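Long-range contacts in TSC1 N-terminal domain (Chaetomium thermophilum, PDB 7A0M), which probably binds phosphoinositides of the lysosomal membrane, as part of the TSC complex that acts as a GTPase-activating assembly and regulates mTORC1: residues A251-L256 against P324-I329; G332-N337 against I394-K399. All blocks are in the same frame, centred on the assembly; numbering follows the deposited sequence.

Contact 1 (A251-L256 against P324-I329)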
loop_
_atom_site.group_PDB
_atom_site.type_symbol
_atom_site.label_atom_id
_atom_site.label_comp_id
_atom_site.label_asym_id
_atom_site.label_seq_id
_atom_site.Cartn_x
_atom_site.Cartn_y
_atom_site.Cartn_z
ATOM N N ALA B 251 19.672 10.119 -12.469
ATOM C CA ALA B 251 20.581 9.146 -13.068
ATOM C C ALA B 251 20.597 7.847 -12.274
ATOM O O ALA B 251 20.577 6.756 -12.856
ATOM C CB ALA B 251 21.988 9.734 -13.168
ATOM N N LEU B 252 20.631 7.941 -10.943
ATOM C CA LEU B 252 20.640 6.738 -10.115
ATOM C C LEU B 252 19.359 5.931 -10.292
ATOM O O LEU B 252 19.403 4.701 -10.403
ATOM C CB LEU B 252 20.838 7.111 -8.646
ATOM C CG LEU B 252 20.870 5.939 -7.661
ATOM C CD1 LEU B 252 22.039 5.012 -7.965
ATOM C CD2 LEU B 252 20.936 6.435 -6.224
ATOM N N VAL B 253 18.207 6.607 -10.317
ATOM C CA VAL B 253 16.931 5.909 -10.469
ATOM C C VAL B 253 16.864 5.191 -11.813
ATOM O O VAL B 253 16.299 4.096 -11.920
ATOM C CB VAL B 253 15.762 6.896 -10.284
ATOM C CG1 VAL B 253 14.439 6.247 -10.662
ATOM C CG2 VAL B 253 15.711 7.390 -8.846
HETATM N N MSE B 254 17.445 5.784 -12.852
HETATM C CA MSE B 254 17.435 5.168 -14.175
HETATM C C MSE B 254 18.390 3.981 -14.262
HETATM O O MSE B 254 18.197 3.072 -15.066
HETATM C CB MSE B 254 17.799 6.199 -15.251
HETATM C CG MSE B 254 16.806 7.345 -15.394
HETATM SE SE MSE B 254 17.364 8.681 -16.709
HETATM C CE MSE B 254 17.117 7.634 -18.334
ATOM N N LEU B 255 19.426 3.988 -13.421
ATOM C CA LEU B 255 20.485 2.994 -13.543
ATOM C C LEU B 255 20.162 1.712 -12.784
ATOM O O LEU B 255 20.485 0.614 -13.253
ATOM C CB LEU B 255 21.805 3.579 -13.048
ATOM C CG LEU B 255 22.539 4.554 -13.969
ATOM C CD1 LEU B 255 23.580 5.326 -13.180
ATOM C CD2 LEU B 255 23.187 3.805 -15.115
ATOM N N LEU B 256 19.536 1.838 -11.614
ATOM C CA LEU B 256 19.320 0.678 -10.752
ATOM C C LEU B 256 18.578 -0.481 -11.416
ATOM O O LEU B 256 18.966 -1.637 -11.170
ATOM C CB LEU B 256 18.594 1.119 -9.474
ATOM C CG LEU B 256 19.388 2.039 -8.544
ATOM C CD1 LEU B 256 18.562 2.406 -7.324
ATOM C CD2 LEU B 256 20.700 1.384 -8.134
ATOM N N PRO B 324 10.415 11.155 -4.360
ATOM C CA PRO B 324 9.380 10.102 -4.352
ATOM C C PRO B 324 9.702 8.925 -5.255
ATOM O O PRO B 324 9.456 7.773 -4.876
ATOM C CB PRO B 324 8.120 10.845 -4.819
ATOM C CG PRO B 324 8.362 12.260 -4.457
ATOM C CD PRO B 324 9.832 12.481 -4.645
ATOM N N GLU B 325 10.245 9.182 -6.447
ATOM C CA GLU B 325 10.630 8.088 -7.333
ATOM C C GLU B 325 11.769 7.266 -6.746
ATOM O O GLU B 325 11.874 6.065 -7.023
ATOM C CB GLU B 325 11.016 8.637 -8.707
ATOM C CG GLU B 325 9.869 9.299 -9.468
ATOM C CD GLU B 325 9.585 10.719 -9.007
ATOM O OE1 GLU B 325 10.154 11.142 -7.979
ATOM O OE2 GLU B 325 8.787 11.412 -9.672
ATOM N N TYR B 326 12.630 7.891 -5.938
ATOM C CA TYR B 326 13.711 7.150 -5.296
ATOM C C TYR B 326 13.170 6.199 -4.235
ATOM O O TYR B 326 13.653 5.069 -4.103
ATOM C CB TYR B 326 14.722 8.123 -4.691
ATOM C CG TYR B 326 15.976 7.465 -4.163
ATOM C CD1 TYR B 326 16.649 6.509 -4.911
ATOM C CD2 TYR B 326 16.496 7.813 -2.923
ATOM C CE1 TYR B 326 17.800 5.909 -4.434
ATOM C CE2 TYR B 326 17.647 7.219 -2.438
ATOM C CZ TYR B 326 18.295 6.268 -3.198
ATOM O OH TYR B 326 19.440 5.674 -2.719
ATOM N N PHE B 327 12.171 6.641 -3.466
ATOM C CA PHE B 327 11.498 5.741 -2.534
ATOM C C PHE B 327 10.898 4.549 -3.267
ATOM O O PHE B 327 11.004 3.407 -2.806
ATOM C CB PHE B 327 10.415 6.502 -1.763
ATOM C CG PHE B 327 9.721 5.682 -0.703
ATOM C CD1 PHE B 327 8.688 4.816 -1.033
ATOM C CD2 PHE B 327 10.090 5.795 0.627
ATOM C CE1 PHE B 327 8.051 4.068 -0.060
ATOM C CE2 PHE B 327 9.454 5.050 1.605
ATOM C CZ PHE B 327 8.434 4.187 1.261
ATOM N N THR B 328 10.259 4.801 -4.413
ATOM C CA THR B 328 9.605 3.732 -5.159
ATOM C C THR B 328 10.605 2.681 -5.625
ATOM O O THR B 328 10.349 1.476 -5.514
ATOM C CB THR B 328 8.847 4.319 -6.350
ATOM O OG1 THR B 328 7.730 5.081 -5.876
ATOM C CG2 THR B 328 8.347 3.215 -7.271
ATOM N N ILE B 329 11.759 3.115 -6.138
ATOM C CA ILE B 329 12.715 2.155 -6.677
ATOM C C ILE B 329 13.410 1.393 -5.552
ATOM O O ILE B 329 13.719 0.204 -5.702
ATOM C CB ILE B 329 13.721 2.858 -7.612
ATOM C CG1 ILE B 329 14.462 1.833 -8.472
ATOM C CG2 ILE B 329 14.708 3.716 -6.832
ATOM C CD1 ILE B 329 13.549 1.024 -9.370
#
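The two helical pieces run almost in the same direction, their axes 26° apart and 10.0 Å from each other at closest approach, the nearest CA atoms being those of V253 and Y326, 6.2 Å apart. No hydrogen bond crosses between them, and apolar side chains carry the contact. V253 enters with one branch: CG2, held anti to its own carbonyl carbon and beside the backbone N, lies 4.1 Å from CA of Y326 and equally near CD1 of that ring. The same methyl comes within 4.3 Å of I329 CG2. The near-parallel run suits two helices, 242-255 and 323-333, that have a third, 267-278, between them in the chain, consistent with an alpha-solenoid arrangement in the all-helical TSC1 N-terminal domain. The tyrosine reaches across because its ring leaves the helix anti to the backbone N (chi1 -172°), which lets CE1 approach CD2 of L252 to 3.6 Å. The methyl sits obliquely to the ring, also near the phenol oxygen, and that buried OH is hydrogen-bonded to the carbonyl O of L270, at helix 267-278. One turn further on, L256 CD1 meets I329 CG2 at 4.1 Å, while L252 also packs against F229, L233 and L236 of helix 228-238.

Contact 2 (G332-N337 against I394-K399)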
loop_
_atom_site.group_PDB
_atom_site.type_symbol
_atom_site.label_atom_id
_atom_site.label_comp_id
_atom_site.label_asym_id
_atom_site.label_seq_id
_atom_site.Cartn_x
_atom_site.Cartn_y
_atom_site.Cartn_z
ATOM N N GLY B 332 10.734 -0.952 -4.286
ATOM C CA GLY B 332 10.444 -1.974 -5.276
ATOM C C GLY B 332 11.492 -3.065 -5.345
ATOM O O GLY B 332 11.168 -4.222 -5.631
ATOM N N LEU B 333 12.754 -2.722 -5.086
ATOM C CA LEU B 333 13.854 -3.670 -5.225
ATOM C C LEU B 333 14.157 -4.410 -3.925
ATOM O O LEU B 333 14.321 -5.634 -3.932
ATOM C CB LEU B 333 15.107 -2.948 -5.730
ATOM C CG LEU B 333 14.986 -2.355 -7.135
ATOM C CD1 LEU B 333 16.299 -1.728 -7.585
ATOM C CD2 LEU B 333 14.530 -3.419 -8.118
ATOM N N TYR B 334 14.249 -3.689 -2.809
ATOM C CA TYR B 334 14.578 -4.283 -1.511
ATOM C C TYR B 334 13.646 -3.718 -0.449
ATOM O O TYR B 334 14.060 -2.945 0.422
ATOM C CB TYR B 334 16.045 -4.036 -1.154
ATOM C CG TYR B 334 17.015 -4.754 -2.064
ATOM C CD1 TYR B 334 17.476 -4.157 -3.230
ATOM C CD2 TYR B 334 17.465 -6.032 -1.761
ATOM C CE1 TYR B 334 18.359 -4.811 -4.067
ATOM C CE2 TYR B 334 18.347 -6.695 -2.591
ATOM C CZ TYR B 334 18.791 -6.079 -3.742
ATOM O OH TYR B 334 19.671 -6.735 -4.573
ATOM N N PRO B 335 12.362 -4.090 -0.494
ATOM C CA PRO B 335 11.407 -3.527 0.479
ATOM C C PRO B 335 11.691 -3.921 1.917
ATOM O O PRO B 335 11.631 -3.066 2.809
ATOM C CB PRO B 335 10.060 -4.086 -0.001
ATOM C CG PRO B 335 10.421 -5.343 -0.721
ATOM C CD PRO B 335 11.720 -5.049 -1.407
ATOM N N ILE B 336 11.995 -5.195 2.171
ATOM C CA ILE B 336 12.177 -5.657 3.545
ATOM C C ILE B 336 13.386 -4.980 4.181
ATOM O O ILE B 336 13.345 -4.575 5.350
ATOM C CB ILE B 336 12.296 -7.191 3.581
ATOM C CG1 ILE B 336 11.062 -7.829 2.940
ATOM C CG2 ILE B 336 12.464 -7.680 5.011
ATOM C CD1 ILE B 336 11.133 -9.335 2.845
ATOM N N ASN B 337 14.479 -4.847 3.428
ATOM C CA ASN B 337 15.640 -4.129 3.941
ATOM C C ASN B 337 15.370 -2.633 4.060
ATOM O O ASN B 337 15.897 -1.982 4.970
ATOM C CB ASN B 337 16.856 -4.383 3.052
ATOM C CG ASN B 337 17.462 -5.755 3.275
ATOM O OD1 ASN B 337 18.400 -5.910 4.057
ATOM N ND2 ASN B 337 16.926 -6.758 2.590
ATOM N N ILE B 394 18.619 -14.492 -5.651
ATOM C CA ILE B 394 18.794 -13.682 -6.853
ATOM C C ILE B 394 17.907 -14.137 -8.003
ATOM O O ILE B 394 18.035 -13.601 -9.114
ATOM C CB ILE B 394 20.271 -13.651 -7.292
ATOM C CG1 ILE B 394 20.881 -15.057 -7.261
ATOM C CG2 ILE B 394 21.070 -12.707 -6.404
ATOM C CD1 ILE B 394 20.704 -15.849 -8.541
ATOM N N THR B 395 17.021 -15.112 -7.779
ATOM C CA THR B 395 16.115 -15.563 -8.835
ATOM C C THR B 395 15.233 -14.436 -9.361
ATOM O O THR B 395 14.896 -14.423 -10.551
ATOM C CB THR B 395 15.252 -16.723 -8.332
ATOM O OG1 THR B 395 16.085 -17.725 -7.732
ATOM C CG2 THR B 395 14.422 -17.329 -9.457
ATOM N N ARG B 396 14.844 -13.497 -8.495
ATOM C CA ARG B 396 14.048 -12.347 -8.920
ATOM C C ARG B 396 14.643 -11.664 -10.147
ATOM O O ARG B 396 13.913 -11.222 -11.043
ATOM C CB ARG B 396 13.941 -11.344 -7.771
ATOM C CG ARG B 396 12.947 -11.707 -6.683
ATOM C CD ARG B 396 12.978 -10.660 -5.580
ATOM N NE ARG B 396 14.272 -10.633 -4.902
ATOM C CZ ARG B 396 14.746 -9.588 -4.230
ATOM N NH1 ARG B 396 14.034 -8.472 -4.150
ATOM N NH2 ARG B 396 15.933 -9.654 -3.644
ATOM N N TRP B 397 15.968 -11.567 -10.202
ATOM C CA TRP B 397 16.668 -10.767 -11.195
ATOM C C TRP B 397 17.095 -11.543 -12.438
ATOM O O TRP B 397 17.526 -10.916 -13.413
ATOM C CB TRP B 397 17.899 -10.115 -10.555
ATOM C CG TRP B 397 17.645 -9.577 -9.167
ATOM C CD1 TRP B 397 18.332 -9.896 -8.028
ATOM C CD2 TRP B 397 16.631 -8.642 -8.771
ATOM N NE1 TRP B 397 17.816 -9.211 -6.955
ATOM C CE2 TRP B 397 16.771 -8.436 -7.383
ATOM C CE3 TRP B 397 15.620 -7.959 -9.456
ATOM C CZ2 TRP B 397 15.939 -7.575 -6.669
ATOM C CZ3 TRP B 397 14.798 -7.104 -8.744
ATOM C CH2 TRP B 397 14.961 -6.921 -7.366
ATOM N N LEU B 398 17.008 -12.876 -12.432
ATOM C CA LEU B 398 17.541 -13.657 -13.547
ATOM C C LEU B 398 16.802 -13.370 -14.851
ATOM O O LEU B 398 17.416 -12.992 -15.855
ATOM C CB LEU B 398 17.445 -15.146 -13.215
ATOM C CG LEU B 398 18.351 -15.729 -12.133
ATOM C CD1 LEU B 398 18.033 -17.200 -11.928
ATOM C CD2 LEU B 398 19.805 -15.547 -12.513
ATOM N N LYS B 399 15.476 -13.538 -14.858
ATOM C CA LYS B 399 14.714 -13.363 -16.091
ATOM C C LYS B 399 14.341 -11.914 -16.364
ATOM O O LYS B 399 13.892 -11.612 -17.474
ATOM C CB LYS B 399 13.441 -14.215 -16.103
ATOM C CG LYS B 399 13.698 -15.717 -16.097
ATOM C CD LYS B 399 12.400 -16.509 -16.121
ATOM C CE LYS B 399 12.658 -18.001 -16.027
ATOM N NZ LYS B 399 11.405 -18.782 -16.172
#
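A break between two consecutive helices, 323-333 and 335-343, provides the site of this contact: Y334 leaves the first and is the N-cap residue of the second, and R396 and W397 from the short, weakly bonded helix 395-398 close over the joint. The carbonyl of L333 is gripped by R396 NH1 in a hydrogen bond of 2.9 Å, bent at the proton (134°) although the donor stands nearly in line with the C=O bond. A bend at chi3 (-64°) turns the otherwise extended arginine so that its guanidinium arrives with L333 O at its edge, tilted 18° out of its plane. W397 comes alongside: its CZ2 lies 3.2 Å above one face of that guanidinium, offset toward the rim, while R396 CB covers the centre of an indole face. W397 CH2 touches L333 CD2 at 3.6 Å, the methyl lying obliquely to the ring, whereas L333 O lies at the indole edge, in its plane. Y334 is set almost perpendicular to the guanidinium, its CE2 4.0 Å from R396 NH2, and its OH is hydrogen-bonded to the carbonyl O of P260. Around the joint, helix 389-392 supplies E390, which touches Y334, P335 and R396, and helix 267-278 packs L267 against the tyrosine.

Read from the N terminus, the chain offers a simple case of two contacts made in series along a helical array. Contact 1 closes first, bringing helix 323-333 back beside helix 242-255 after a span of 67 residues that includes helix 267-278 and an unmodelled portion, 283-304. Contact 2 opens only afterwards, at the end of the same helix, and closes after the chain has passed through helices 335-343, 357-373 and 389-392, when it returns at 395-398. The two loops therefore neither cross nor enclose one another. Their centres are about 14 Å apart, and they touch directly where L256 CB packs on L333 CD1 at 4.1 Å. Helix 323-333 thus joins helix 242-255 to the C-terminal part of the domain.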